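Local structure of aldo-keto reductase 2E (Bombyx mori, 3WCZ) at residues A[83-88]-A[116-121]; A[19-24]-A[50-55]. The protein reduces 3-dehydroecdysone with NADPH as cosubstrate, and may thereby help to regulate moulting in the silkworm. All coordinates share one frame; numbering follows the deposited sequence.

Contact 1: residues A[83-88]-A[116-121]; sequences FVTTKL and LYLIHF. With NAP (NADP nicotinamide-adenine-dinucleotide phosphate), chain B.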
loop_
_atom_site.group_PDB
_atom_site.type_symbol
_atom_site.label_atom_id
_atom_site.label_comp_id
_atom_site.label_asym_id
_atom_site.label_seq_id
_atom_site.Cartn_x
_atom_site.Cartn_y
_atom_site.Cartn_z
ATOM N N PHE A 83 4.242 10.227 7.493
ATOM C CA PHE A 83 3.308 10.141 6.384
ATOM C C PHE A 83 2.381 8.967 6.670
ATOM O O PHE A 83 2.830 7.825 6.670
ATOM C CB PHE A 83 4.085 9.926 5.080
ATOM C CG PHE A 83 3.280 10.146 3.843
ATOM C CD1 PHE A 83 2.328 9.224 3.441
ATOM C CD2 PHE A 83 3.428 11.303 3.092
ATOM C CE1 PHE A 83 1.561 9.452 2.288
ATOM C CE2 PHE A 83 2.654 11.524 1.974
ATOM C CZ PHE A 83 1.719 10.612 1.575
ATOM N N VAL A 84 1.113 9.237 6.950
ATOM C CA VAL A 84 0.161 8.198 7.276
ATOM C C VAL A 84 -0.829 8.099 6.124
ATOM O O VAL A 84 -1.432 9.096 5.715
ATOM C CB VAL A 84 -0.538 8.487 8.610
ATOM C CG1 VAL A 84 -1.338 7.257 9.047
ATOM C CG2 VAL A 84 0.464 8.825 9.675
ATOM N N THR A 85 -1.036 6.876 5.668
ATOM C CA THR A 85 -1.957 6.520 4.604
ATOM C C THR A 85 -3.072 5.651 5.165
ATOM O O THR A 85 -2.801 4.655 5.828
ATOM C CB THR A 85 -1.232 5.740 3.496
ATOM O OG1 THR A 85 -0.256 6.594 2.917
ATOM C CG2 THR A 85 -2.164 5.271 2.404
ATOM N N THR A 86 -4.333 6.008 4.907
ATOM C CA THR A 86 -5.446 5.119 5.207
ATOM C C THR A 86 -6.432 5.138 4.039
ATOM O O THR A 86 -6.203 5.815 3.029
ATOM C CB THR A 86 -6.078 5.366 6.574
ATOM O OG1 THR A 86 -6.834 4.199 6.894
ATOM C CG2 THR A 86 -6.928 6.631 6.614
ATOM N N LYS A 87 -7.502 4.344 4.177
ATOM C CA LYS A 87 -8.350 3.994 3.038
ATOM C C LYS A 87 -9.821 3.987 3.421
ATOM O O LYS A 87 -10.211 3.514 4.507
ATOM C CB LYS A 87 -7.959 2.620 2.462
ATOM C CG LYS A 87 -6.466 2.379 2.338
ATOM C CD LYS A 87 -6.133 1.136 1.542
ATOM C CE LYS A 87 -4.667 0.800 1.549
ATOM N NZ LYS A 87 -4.215 0.192 2.815
ATOM N N LEU A 88 -10.616 4.484 2.478
ATOM C CA LEU A 88 -12.078 4.547 2.543
ATOM C C LEU A 88 -12.636 3.203 2.129
ATOM O O LEU A 88 -12.354 2.724 1.028
ATOM C CB LEU A 88 -12.528 5.587 1.514
ATOM C CG LEU A 88 -14.039 5.775 1.372
ATOM C CD1 LEU A 88 -14.620 6.612 2.526
ATOM C CD2 LEU A 88 -14.346 6.378 -0.002
ATOM N N LEU A 116 -2.342 10.744 3.169
ATOM C CA LEU A 116 -2.879 10.167 1.935
ATOM C C LEU A 116 -4.127 9.386 2.280
ATOM O O LEU A 116 -4.101 8.507 3.120
ATOM C CB LEU A 116 -1.844 9.237 1.283
ATOM C CG LEU A 116 -2.270 8.549 -0.002
ATOM C CD1 LEU A 116 -2.669 9.488 -1.093
ATOM C CD2 LEU A 116 -1.117 7.689 -0.467
ATOM N N TYR A 117 -5.228 9.739 1.631
ATOM C CA TYR A 117 -6.475 8.980 1.713
ATOM C C TYR A 117 -6.738 8.336 0.370
ATOM O O TYR A 117 -6.670 8.986 -0.677
ATOM C CB TYR A 117 -7.623 9.894 2.078
ATOM C CG TYR A 117 -8.825 9.228 2.692
ATOM C CD1 TYR A 117 -8.697 8.184 3.588
ATOM C CD2 TYR A 117 -10.111 9.679 2.430
ATOM C CE1 TYR A 117 -9.798 7.604 4.193
ATOM C CE2 TYR A 117 -11.218 9.101 3.023
ATOM C CZ TYR A 117 -11.051 8.067 3.908
ATOM O OH TYR A 117 -12.178 7.537 4.510
ATOM N N LEU A 118 -7.024 7.030 0.392
ATOM C CA LEU A 118 -7.268 6.241 -0.810
ATOM C C LEU A 118 -8.663 5.668 -0.841
ATOM O O LEU A 118 -9.146 5.163 0.183
ATOM C CB LEU A 118 -6.299 5.057 -0.868
ATOM C CG LEU A 118 -4.810 5.414 -0.855
ATOM C CD1 LEU A 118 -3.987 4.136 -0.860
ATOM C CD2 LEU A 118 -4.417 6.270 -2.015
ATOM N N ILE A 119 -9.264 5.651 -2.026
ATOM C CA ILE A 119 -10.441 4.830 -2.228
ATOM C C ILE A 119 -9.943 3.378 -2.280
ATOM O O ILE A 119 -9.130 3.038 -3.152
ATOM C CB ILE A 119 -11.171 5.172 -3.542
ATOM C CG1 ILE A 119 -11.567 6.650 -3.588
ATOM C CG2 ILE A 119 -12.391 4.255 -3.701
ATOM C CD1 ILE A 119 -12.384 6.992 -4.838
ATOM N N HIS A 120 -10.395 2.513 -1.378
ATOM C CA HIS A 120 -9.786 1.186 -1.218
ATOM C C HIS A 120 -10.027 0.280 -2.428
ATOM O O HIS A 120 -9.131 -0.441 -2.857
ATOM C CB HIS A 120 -10.321 0.546 0.086
ATOM C CG HIS A 120 -9.439 -0.521 0.659
ATOM N ND1 HIS A 120 -9.320 -0.726 2.015
ATOM C CD2 HIS A 120 -8.661 -1.457 0.060
ATOM C CE1 HIS A 120 -8.497 -1.747 2.225
ATOM N NE2 HIS A 120 -8.070 -2.193 1.056
ATOM N N PHE A 121 -11.248 0.320 -2.972
ATOM C CA PHE A 121 -11.604 -0.363 -4.218
ATOM C C PHE A 121 -12.574 0.509 -5.007
ATOM O O PHE A 121 -13.321 1.322 -4.418
ATOM C CB PHE A 121 -12.334 -1.701 -3.965
ATOM C CG PHE A 121 -11.458 -2.800 -3.446
ATOM C CD1 PHE A 121 -11.283 -2.951 -2.091
ATOM C CD2 PHE A 121 -10.866 -3.703 -4.310
ATOM C CE1 PHE A 121 -10.476 -3.978 -1.587
ATOM C CE2 PHE A 121 -10.027 -4.715 -3.834
ATOM C CZ PHE A 121 -9.849 -4.856 -2.468
HETATM P PA NAP B . 3.441 -8.884 2.514
HETATM O O1A NAP B . 4.124 -7.679 3.011
HETATM O O2A NAP B . 3.300 -9.197 1.105
HETATM O O5B NAP B . 3.896 -10.189 3.239
HETATM C C5B NAP B . 3.975 -10.257 4.631
HETATM C C4B NAP B . 4.535 -11.570 5.157
HETATM O O4B NAP B . 5.943 -11.643 4.862
HETATM C C3B NAP B . 4.379 -11.820 6.608
HETATM O O3B NAP B . 4.113 -13.193 6.765
HETATM C C2B NAP B . 5.675 -11.443 7.147
HETATM O O2B NAP B . 5.996 -12.061 8.378
HETATM C C1B NAP B . 6.638 -11.857 6.067
HETATM N N9A NAP B . 7.868 -11.100 5.960
HETATM C C8A NAP B . 7.981 -9.761 6.082
HETATM N N7A NAP B . 9.206 -9.356 5.815
HETATM C C5A NAP B . 9.946 -10.469 5.512
HETATM C C6A NAP B . 11.283 -10.668 5.155
HETATM N N6A NAP B . 12.233 -9.646 5.062
HETATM N N1A NAP B . 11.661 -11.937 4.923
HETATM C C2A NAP B . 10.793 -12.944 5.009
HETATM N N3A NAP B . 9.499 -12.790 5.337
HETATM C C4A NAP B . 9.075 -11.540 5.576
HETATM O O3 NAP B . 1.955 -8.829 3.159
HETATM P PN NAP B . 0.519 -8.220 2.836
HETATM O O1N NAP B . -0.065 -7.905 4.164
HETATM O O2N NAP B . -0.189 -9.169 1.935
HETATM O O5D NAP B . 0.753 -6.888 2.000
HETATM C C5D NAP B . 1.446 -5.815 2.543
HETATM C C4D NAP B . 0.596 -4.586 2.895
HETATM O O4D NAP B . 0.008 -4.019 1.739
HETATM C C3D NAP B . -0.576 -4.864 3.780
HETATM O O3D NAP B . -0.202 -5.149 5.113
HETATM C C2D NAP B . -1.372 -3.671 3.593
HETATM O O2D NAP B . -0.809 -2.583 4.270
HETATM C C1D NAP B . -1.275 -3.490 2.094
HETATM N N1N NAP B . -2.290 -4.123 1.243
HETATM C C2N NAP B . -3.225 -3.370 0.635
HETATM C C3N NAP B . -4.163 -3.959 -0.174
HETATM C C7N NAP B . -5.126 -3.056 -0.846
HETATM O O7N NAP B . -4.887 -1.839 -1.041
HETATM N N7N NAP B . -6.223 -3.640 -1.372
HETATM C C4N NAP B . -4.220 -5.357 -0.328
HETATM C C5N NAP B . -3.233 -6.135 0.294
HETATM C C6N NAP B . -2.290 -5.471 1.068
HETATM P P2B NAP B . 6.409 -11.225 9.681
HETATM O O1X NAP B . 6.574 -12.313 10.759
HETATM O O2X NAP B . 7.692 -10.569 9.410
HETATM O O3X NAP B . 5.278 -10.272 9.977
HETATM O O HOH W 1 -10.722 0.451 4.251
HETATM O O HOH W 2 -11.607 5.415 6.161
HETATM O O HOH W 3 -13.457 1.478 -1.123
#
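One face of the H120 imidazole is covered by K87, whose CD sits over the ring centre in a CH-pi contact, 3.6 Å from the centroid. At the edge of the same ring, close to its plane, lie N7N of the nicotinamide carboxamide and water 1; this water is hydrogen-bonded to H120 ND1 and donates to K87 O. The Y117 ring has water 2 in its plane, 2.7 Å from OH, and that water donates to K87 O as well, so two waters satisfy one buried carbonyl. L88 lies slantwise against the phenol end of Y117, its CD1 3.3 Å from OH, and both side chains reach helices 95-109 and 136-148. The two strands run parallel, joined by alternating bonds: T86 N gives to L116 O, T86 O accepts from L118 N, and L88 N donates to L118 O at 2.8 Å and 167°. H120 N continues the ladder beyond the strand end, reaching L88 O at 3.1 Å. T85, K87, L116 and L118 project from the face turned to the barrel interior. There L116 packs its CB against F83 CE1 (3.6 Å), while T85, small enough to lie beside it, spends its hydroxyl on H51. Lysine suits position 87 because the long methylene chain of K87, extended until a bend at chi4 (76°), can line H120 and still carry NZ to D53, T54 O and Y58, probably the proton donor. Strand 83-88, helix 95-109 and strand 114-119 form a beta-alpha-beta unit of the TIM barrel, whose C-terminal strand ends bring K87 and H120 to the nicotinamide, the catalytic-site architecture of aldo-keto reductases.

Contact 2: residues A[19-24]-A[50-55]; sequences VALGTG and RHIDTA. With NAP (NADP nicotinamide-adenine-dinucleotide phosphate), chain B.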
loop_
_atom_site.group_PDB
_atom_site.type_symbol
_atom_site.label_atom_id
_atom_site.label_comp_id
_atom_site.label_asym_id
_atom_site.label_seq_id
_atom_site.Cartn_x
_atom_site.Cartn_y
_atom_site.Cartn_z
ATOM N N VAL A 19 9.145 3.645 1.109
ATOM C CA VAL A 19 8.818 2.375 1.757
ATOM C C VAL A 19 7.754 2.657 2.807
ATOM O O VAL A 19 7.910 3.578 3.586
ATOM C CB VAL A 19 10.041 1.716 2.427
ATOM C CG1 VAL A 19 9.650 0.429 3.068
ATOM C CG2 VAL A 19 11.185 1.503 1.397
ATOM N N ALA A 20 6.683 1.867 2.812
ATOM C CA ALA A 20 5.633 1.955 3.821
ATOM C C ALA A 20 5.527 0.673 4.602
ATOM O O ALA A 20 5.621 -0.417 4.036
ATOM C CB ALA A 20 4.289 2.266 3.161
ATOM N N LEU A 21 5.315 0.805 5.905
ATOM C CA LEU A 21 4.968 -0.361 6.714
ATOM C C LEU A 21 3.537 -0.800 6.448
ATOM O O LEU A 21 2.612 -0.002 6.598
ATOM C CB LEU A 21 5.128 -0.069 8.198
ATOM C CG LEU A 21 4.762 -1.253 9.111
ATOM C CD1 LEU A 21 5.821 -2.367 9.040
ATOM C CD2 LEU A 21 4.560 -0.833 10.538
ATOM N N GLY A 22 3.346 -2.049 6.059
ATOM C CA GLY A 22 2.007 -2.583 5.946
ATOM C C GLY A 22 1.416 -3.001 7.273
ATOM O O GLY A 22 2.106 -3.586 8.114
ATOM N N THR A 23 0.139 -2.686 7.463
ATOM C CA THR A 23 -0.577 -3.056 8.686
ATOM C C THR A 23 -1.835 -3.844 8.403
ATOM O O THR A 23 -2.679 -4.008 9.296
ATOM C CB THR A 23 -0.891 -1.831 9.565
ATOM O OG1 THR A 23 -1.853 -0.972 8.929
ATOM C CG2 THR A 23 0.380 -1.028 9.894
ATOM N N GLY A 24 -1.971 -4.378 7.203
ATOM C CA GLY A 24 -3.032 -5.338 6.951
ATOM C C GLY A 24 -2.717 -6.628 7.682
ATOM O O GLY A 24 -1.540 -6.954 7.968
ATOM N N ARG A 50 9.007 6.278 7.955
ATOM C CA ARG A 50 8.222 7.485 8.119
ATOM C C ARG A 50 6.909 7.366 7.356
ATOM O O ARG A 50 6.237 8.381 7.150
ATOM C CB ARG A 50 9.002 8.699 7.608
ATOM C CG ARG A 50 10.291 8.994 8.406
ATOM C CD ARG A 50 9.992 9.358 9.847
ATOM N NE ARG A 50 11.195 9.683 10.619
ATOM C CZ ARG A 50 11.815 8.837 11.429
ATOM N NH1 ARG A 50 11.394 7.588 11.554
ATOM N NH2 ARG A 50 12.884 9.253 12.124
ATOM N N HIS A 51 6.556 6.195 6.873
ATOM C CA HIS A 51 5.311 5.995 6.130
ATOM C C HIS A 51 4.652 4.718 6.632
ATOM O O HIS A 51 5.291 3.670 6.657
ATOM C CB HIS A 51 5.628 5.932 4.615
ATOM C CG HIS A 51 4.437 5.810 3.697
ATOM N ND1 HIS A 51 4.591 5.772 2.330
ATOM C CD2 HIS A 51 3.102 5.693 3.908
ATOM C CE1 HIS A 51 3.420 5.640 1.742
ATOM N NE2 HIS A 51 2.491 5.604 2.678
ATOM N N ILE A 52 3.387 4.835 7.063
ATOM C CA ILE A 52 2.589 3.705 7.539
ATOM C C ILE A 52 1.362 3.596 6.648
ATOM O O ILE A 52 0.714 4.618 6.416
ATOM C CB ILE A 52 2.106 3.877 8.991
ATOM C CG1 ILE A 52 3.243 4.300 9.932
ATOM C CG2 ILE A 52 1.422 2.606 9.456
ATOM C CD1 ILE A 52 4.366 3.303 10.118
ATOM N N ASP A 53 1.052 2.388 6.171
ATOM C CA ASP A 53 -0.142 2.100 5.363
ATOM C C ASP A 53 -1.138 1.319 6.211
ATOM O O ASP A 53 -0.786 0.265 6.751
ATOM C CB ASP A 53 0.204 1.264 4.116
ATOM C CG ASP A 53 -1.007 0.989 3.267
ATOM O OD1 ASP A 53 -1.382 1.889 2.494
ATOM O OD2 ASP A 53 -1.595 -0.111 3.366
ATOM N N THR A 54 -2.352 1.846 6.354
ATOM C CA THR A 54 -3.421 1.176 7.061
ATOM C C THR A 54 -4.727 1.366 6.309
ATOM O O THR A 54 -4.738 1.815 5.168
ATOM C CB THR A 54 -3.465 1.650 8.544
ATOM O OG1 THR A 54 -4.331 0.808 9.322
ATOM C CG2 THR A 54 -3.928 3.063 8.701
ATOM N N ALA A 55 -5.838 0.981 6.943
ATOM C CA ALA A 55 -7.152 1.037 6.295
ATOM C C ALA A 55 -8.229 0.874 7.334
ATOM O O ALA A 55 -8.047 0.167 8.329
ATOM C CB ALA A 55 -7.299 -0.041 5.256
HETATM P PA NAP B . 3.441 -8.884 2.514
HETATM O O1A NAP B . 4.124 -7.679 3.011
HETATM O O2A NAP B . 3.300 -9.197 1.105
HETATM O O5B NAP B . 3.896 -10.189 3.239
HETATM C C5B NAP B . 3.975 -10.257 4.631
HETATM C C4B NAP B . 4.535 -11.570 5.157
HETATM O O4B NAP B . 5.943 -11.643 4.862
HETATM C C3B NAP B . 4.379 -11.820 6.608
HETATM O O3B NAP B . 4.113 -13.193 6.765
HETATM C C2B NAP B . 5.675 -11.443 7.147
HETATM O O2B NAP B . 5.996 -12.061 8.378
HETATM C C1B NAP B . 6.638 -11.857 6.067
HETATM N N9A NAP B . 7.868 -11.100 5.960
HETATM C C8A NAP B . 7.981 -9.761 6.082
HETATM N N7A NAP B . 9.206 -9.356 5.815
HETATM C C5A NAP B . 9.946 -10.469 5.512
HETATM C C6A NAP B . 11.283 -10.668 5.155
HETATM N N6A NAP B . 12.233 -9.646 5.062
HETATM N N1A NAP B . 11.661 -11.937 4.923
HETATM C C2A NAP B . 10.793 -12.944 5.009
HETATM N N3A NAP B . 9.499 -12.790 5.337
HETATM C C4A NAP B . 9.075 -11.540 5.576
HETATM O O3 NAP B . 1.955 -8.829 3.159
HETATM P PN NAP B . 0.519 -8.220 2.836
HETATM O O1N NAP B . -0.065 -7.905 4.164
HETATM O O2N NAP B . -0.189 -9.169 1.935
HETATM O O5D NAP B . 0.753 -6.888 2.000
HETATM C C5D NAP B . 1.446 -5.815 2.543
HETATM C C4D NAP B . 0.596 -4.586 2.895
HETATM O O4D NAP B . 0.008 -4.019 1.739
HETATM C C3D NAP B . -0.576 -4.864 3.780
HETATM O O3D NAP B . -0.202 -5.149 5.113
HETATM C C2D NAP B . -1.372 -3.671 3.593
HETATM O O2D NAP B . -0.809 -2.583 4.270
HETATM C C1D NAP B . -1.275 -3.490 2.094
HETATM N N1N NAP B . -2.290 -4.123 1.243
HETATM C C2N NAP B . -3.225 -3.370 0.635
HETATM C C3N NAP B . -4.163 -3.959 -0.174
HETATM C C7N NAP B . -5.126 -3.056 -0.846
HETATM O O7N NAP B . -4.887 -1.839 -1.041
HETATM N N7N NAP B . -6.223 -3.640 -1.372
HETATM C C4N NAP B . -4.220 -5.357 -0.328
HETATM C C5N NAP B . -3.233 -6.135 0.294
HETATM C C6N NAP B . -2.290 -5.471 1.068
HETATM P P2B NAP B . 6.409 -11.225 9.681
HETATM O O1X NAP B . 6.574 -12.313 10.759
HETATM O O2X NAP B . 7.692 -10.569 9.410
HETATM O O3X NAP B . 5.278 -10.272 9.977
HETATM O O HOH W 4 9.308 5.085 5.427
#
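T23 holds its OG1 between its own backbone N and carbonyl carbon (chi1 68°), which turns the hydroxyl onto D53 O, to which it donates at 2.7 Å. D53, with CG anti to the backbone N (chi1 -179°), sends its carboxylate to the cofactor instead: OD2 accepts from the ribose hydroxyl O2D of NADP at 2.7 Å. A short acid is apt here, since it takes a sugar hydroxyl while OD1 is held by Q180. The adjacent ribose hydroxyl, NADP O3D, accepts from the backbone N of G24 at 2.8 Å. T23 N divides itself between two weak bonds, to O2D and to D53 O. G22, with no side chain, leaves room for ribose O3D to lie close to the backbone. Between the parallel strands, L21 N binds H51 O at 3.0 Å and D53 N binds L21 O at 169°. A20 CB rests over the face of the H51 imidazole, 3.5 Å from its centroid; the methyl is compact enough for this CH-pi contact, and the ring's two nitrogens are engaged by P17 O and T85. On the side of L21 and I52, aliphatic groups meet, L21 CB lying 4.0 Å from I52 CD1, and T23 CG2 approaches I52 CG2. L21 and T23 lean on helix 35-46, the connection of this beta-alpha-beta unit, and I52 and T23 on helix 61-73; strand 21-22 is flanked by strand 51-53 and the backbone of P256 and P258, and strand 51-53 in turn by strand 83-88.

In the fold
Contacts 1 and 2 follow one another along the chain and join in the same parallel barrel, where strands 51-53 and 83-88 are neighbours; their centres are 10 Å apart. The joint nearest the cofactor is a salt bridge, K87 NZ to D53 OD2 at 2.7 Å, which couples the ribose grip of contact 2 to the lysine of contact 1. At the other end of these strands the backbones meet, F83 N lying 2.7 Å from R50 O in a probable hydrogen bond. T85 CG2 also packs 3.5 Å from D53 OD1. Contact 2 bonds the nicotinamide ribose, while contact 1 only borders the carboxamide, H120 NE2 lying 3.4 Å from NADP N7N.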